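Local coordinates for ABC transporter, solute-binding protein (Staphylococcus aureus, PDB 6LKK), which binds glucose 6-phosphate in the cleft of a solute-binding-protein fold and takes part in two-component signalling, at residues 104-109 with 201-206. Residues are numbered along the deposited sequence; the frame is centred on the assembly and turned at random.
Sequences VNSDLQ and PVSIVY
Pro201 packs against three consecutive residues, Asn105, Ser106 and Asp107, where strand 92-105 ends beside strand 202-205, away from the sugar phosphate pocket. The Asn105 amide lies alongside the proline ring, both pointing the same way, with ND2 3.9 Å from Pro201 CG. The Asp107 side chain crosses that of Pro201 at about a right angle, its CG 3.6 Å from Pro201 CB. Proline suits this place because its compact, puckered ring gives both neighbours an apolar surface. In the backbone, Ser106 N bonds to Pro201 O at 2.8 Å from above the carbonyl plane.

In Asn105, chi1 (-178°) sets CG beside the residue's own carbonyl carbon, and chi2 (-58°) sets where OD1 points. Asn105 OD1 receives Asp107 N and Leu108 N from opposite faces of the amide, at 2.8 Å and 2.9 Å, while ND2 is held by the Val177 carbonyl. Asparagine fits, with an oxygen that can accept two N-H and an NH2 that donates.

On the face carrying Val104 and Ser203, Val104 CG2 meets Val205 CG2 obliquely at 4.0 Å; beta-branched valine suits an extended strand and supplies the methyl. Ser203 contributes a short hydroxyl: one water bonds its OG and donates to Gln109 OE1.

Val104 and Ser203 form an antiparallel hydrogen-bonded pair, Ser203 N to Val104 O 2.8 Å and Val104 N to Ser203 O 2.9 Å. This is antiparallel pairing in the sheet of a periplasmic-binding-protein fold, with Asn105 forming an Asx turn and Asx motif where strand 92-105 ends.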
ATOM      1  N   VAL A 104       6.932   7.290  13.866  1.00 17.59           N
ATOM      2  CA  VAL A 104       7.476   7.466  15.205  1.00 14.44           C
ATOM      3  C   VAL A 104       6.586   8.443  15.953  1.00 19.07           C
ATOM      4  O   VAL A 104       6.157   9.455  15.391  1.00 18.55           O
ATOM      5  CB  VAL A 104       8.929   7.985  15.153  1.00 15.72           C
ATOM      6  CG1 VAL A 104       9.481   8.189  16.559  1.00 21.07           C
ATOM      7  CG2 VAL A 104       9.806   7.030  14.356  1.00 19.00           C
ATOM      8  N   ASN A 105       6.300   8.140  17.216  1.00 17.16           N
ATOM      9  CA  ASN A 105       5.564   9.077  18.055  1.00 16.89           C
ATOM     10  C   ASN A 105       6.554  10.102  18.590  1.00 15.93           C
ATOM     11  O   ASN A 105       7.462   9.761  19.356  1.00 19.91           O
ATOM     12  CB  ASN A 105       4.834   8.357  19.185  1.00 18.94           C
ATOM     13  CG  ASN A 105       4.022   9.310  20.047  1.00 22.22           C
ATOM     14  OD1 ASN A 105       4.563  10.259  20.615  1.00 22.30           O
ATOM     15  ND2 ASN A 105       2.716   9.082  20.121  1.00 22.78           N
ATOM     16  N   SER A 106       6.386  11.356  18.176  1.00 17.76           N
ATOM     17  CA  SER A 106       7.350  12.404  18.480  1.00 20.47           C
ATOM     18  C   SER A 106       7.181  12.986  19.878  1.00 26.79           C
ATOM     19  O   SER A 106       8.046  13.752  20.316  1.00 26.61           O
ATOM     20  CB  SER A 106       7.244  13.517  17.434  1.00 20.66           C
ATOM     21  OG  SER A 106       5.916  14.002  17.335  1.00 23.22           O
ATOM     22  N   ASP A 107       6.103  12.648  20.585  1.00 22.93           N
ATOM     23  CA  ASP A 107       5.979  13.019  21.991  1.00 19.95           C
ATOM     24  C   ASP A 107       6.630  12.001  22.915  1.00 24.02           C
ATOM     25  O   ASP A 107       7.129  12.375  23.982  1.00 27.42           O
ATOM     26  CB  ASP A 107       4.505  13.190  22.374  1.00 20.67           C
ATOM     27  CG  ASP A 107       3.957  14.558  22.006  1.00 23.51           C
ATOM     28  OD1 ASP A 107       4.744  15.415  21.551  1.00 24.55           O
ATOM     29  OD2 ASP A 107       2.736  14.779  22.176  1.00 24.05           O
ATOM     30  N   LEU A 108       6.646  10.725  22.529  1.00 20.58           N
ATOM     31  CA  LEU A 108       7.307   9.692  23.316  1.00 19.81           C
ATOM     32  C   LEU A 108       8.782   9.549  22.977  1.00 23.64           C
ATOM     33  O   LEU A 108       9.557   9.079  23.818  1.00 23.49           O
ATOM     34  CB  LEU A 108       6.622   8.341  23.097  1.00 21.36           C
ATOM     35  CG  LEU A 108       5.166   8.230  23.549  1.00 25.88           C
ATOM     36  CD1 LEU A 108       4.574   6.916  23.080  1.00 25.72           C
ATOM     37  CD2 LEU A 108       5.067   8.354  25.061  1.00 29.89           C
ATOM     38  N   GLN A 109       9.182   9.963  21.775  1.00 20.73           N
ATOM     39  CA  GLN A 109      10.519   9.655  21.282  1.00 21.71           C
ATOM     40  C   GLN A 109      11.599  10.238  22.182  1.00 23.22           C
ATOM     41  O   GLN A 109      12.592   9.565  22.486  1.00 21.82           O
ATOM     42  CB  GLN A 109      10.667  10.186  19.858  1.00 22.68           C
ATOM     43  CG  GLN A 109      11.993   9.866  19.206  1.00 22.59           C
ATOM     44  CD  GLN A 109      12.059  10.366  17.781  1.00 21.87           C
ATOM     45  OE1 GLN A 109      11.272  11.221  17.372  1.00 26.26           O
ATOM     46  NE2 GLN A 109      13.000   9.835  17.014  1.00 25.31           N
ATOM     47  N   PRO A 201       1.098  13.526  17.175  1.00 18.12           N
ATOM     48  CA  PRO A 201       2.572  13.619  17.250  1.00 18.23           C
ATOM     49  C   PRO A 201       3.255  12.465  16.521  1.00 17.15           C
ATOM     50  O   PRO A 201       3.782  11.525  17.107  1.00 20.10           O
ATOM     51  CB  PRO A 201       2.828  13.585  18.759  1.00 18.92           C
ATOM     52  CG  PRO A 201       1.696  12.782  19.304  1.00 18.65           C
ATOM     53  CD  PRO A 201       0.504  13.117  18.460  1.00 17.91           C
ATOM     54  N   VAL A 202       3.243  12.560  15.191  1.00 19.12           N
ATOM     55  CA  VAL A 202       3.712  11.507  14.298  1.00 19.12           C
ATOM     56  C   VAL A 202       4.828  12.066  13.428  1.00 20.55           C
ATOM     57  O   VAL A 202       4.655  13.103  12.774  1.00 21.10           O
ATOM     58  CB  VAL A 202       2.567  10.962  13.421  1.00 21.25           C
ATOM     59  CG1 VAL A 202       3.106  10.063  12.305  1.00 23.40           C
ATOM     60  CG2 VAL A 202       1.570  10.192  14.271  1.00 25.70           C
ATOM     61  N   SER A 203       5.964  11.375  13.417  1.00 17.11           N
ATOM     62  CA  SER A 203       7.057  11.651  12.496  1.00 17.28           C
ATOM     63  C   SER A 203       7.141  10.534  11.465  1.00 14.86           C
ATOM     64  O   SER A 203       6.991   9.353  11.798  1.00 17.76           O
ATOM     65  CB  SER A 203       8.393  11.777  13.232  1.00 20.82           C
ATOM     66  OG  SER A 203       8.433  12.950  14.025  1.00 28.55           O
ATOM     67  N   ILE A 204       7.390  10.911  10.215  1.00 18.09           N
ATOM     68  CA  ILE A 204       7.482   9.969   9.105  1.00 15.61           C
ATOM     69  C   ILE A 204       8.956   9.765   8.788  1.00 16.15           C
ATOM     70  O   ILE A 204       9.688  10.733   8.541  1.00 19.73           O
ATOM     71  CB  ILE A 204       6.707  10.478   7.881  1.00 18.01           C
ATOM     72  CG1 ILE A 204       5.238  10.713   8.262  1.00 20.04           C
ATOM     73  CG2 ILE A 204       6.809   9.486   6.729  1.00 21.90           C
ATOM     74  CD1 ILE A 204       4.418  11.414   7.202  1.00 24.37           C
ATOM     75  N   VAL A 205       9.396   8.510   8.812  1.00 15.68           N
ATOM     76  CA  VAL A 205      10.796   8.152   8.612  1.00 16.22           C
ATOM     77  C   VAL A 205      10.889   7.221   7.414  1.00 15.07           C
ATOM     78  O   VAL A 205      10.237   6.168   7.379  1.00 15.84           O
ATOM     79  CB  VAL A 205      11.402   7.497   9.864  1.00 16.86           C
ATOM     80  CG1 VAL A 205      12.810   6.978   9.579  1.00 18.77           C
ATOM     81  CG2 VAL A 205      11.429   8.488  11.017  1.00 17.73           C
ATOM     82  N   TYR A 206      11.706   7.605   6.437  1.00 17.86           N
ATOM     83  CA  TYR A 206      12.011   6.749   5.306  1.00 16.36           C
ATOM     84  C   TYR A 206      13.303   6.008   5.615  1.00 19.48           C
ATOM     85  O   TYR A 206      14.376   6.632   5.614  1.00 21.07           O
ATOM     86  CB  TYR A 206      12.150   7.580   4.033  1.00 19.38           C
ATOM     87  CG  TYR A 206      10.896   8.365   3.703  1.00 17.61           C
ATOM     88  CD1 TYR A 206      10.677   9.631   4.239  1.00 18.39           C
ATOM     89  CD2 TYR A 206       9.921   7.832   2.869  1.00 17.12           C
ATOM     90  CE1 TYR A 206       9.524  10.344   3.948  1.00 18.16           C
ATOM     91  CE2 TYR A 206       8.766   8.540   2.574  1.00 16.31           C
ATOM     92  CZ  TYR A 206       8.576   9.795   3.113  1.00 16.28           C
ATOM     93  OH  TYR A 206       7.434  10.508   2.820  1.00 17.60           O
TER
HETATM   94  O   HOH W   1       5.685  15.234  14.925  1.00 32.24           O
HETATM   95  O   HOH W   2      10.905  12.674  15.145  1.00 27.43           O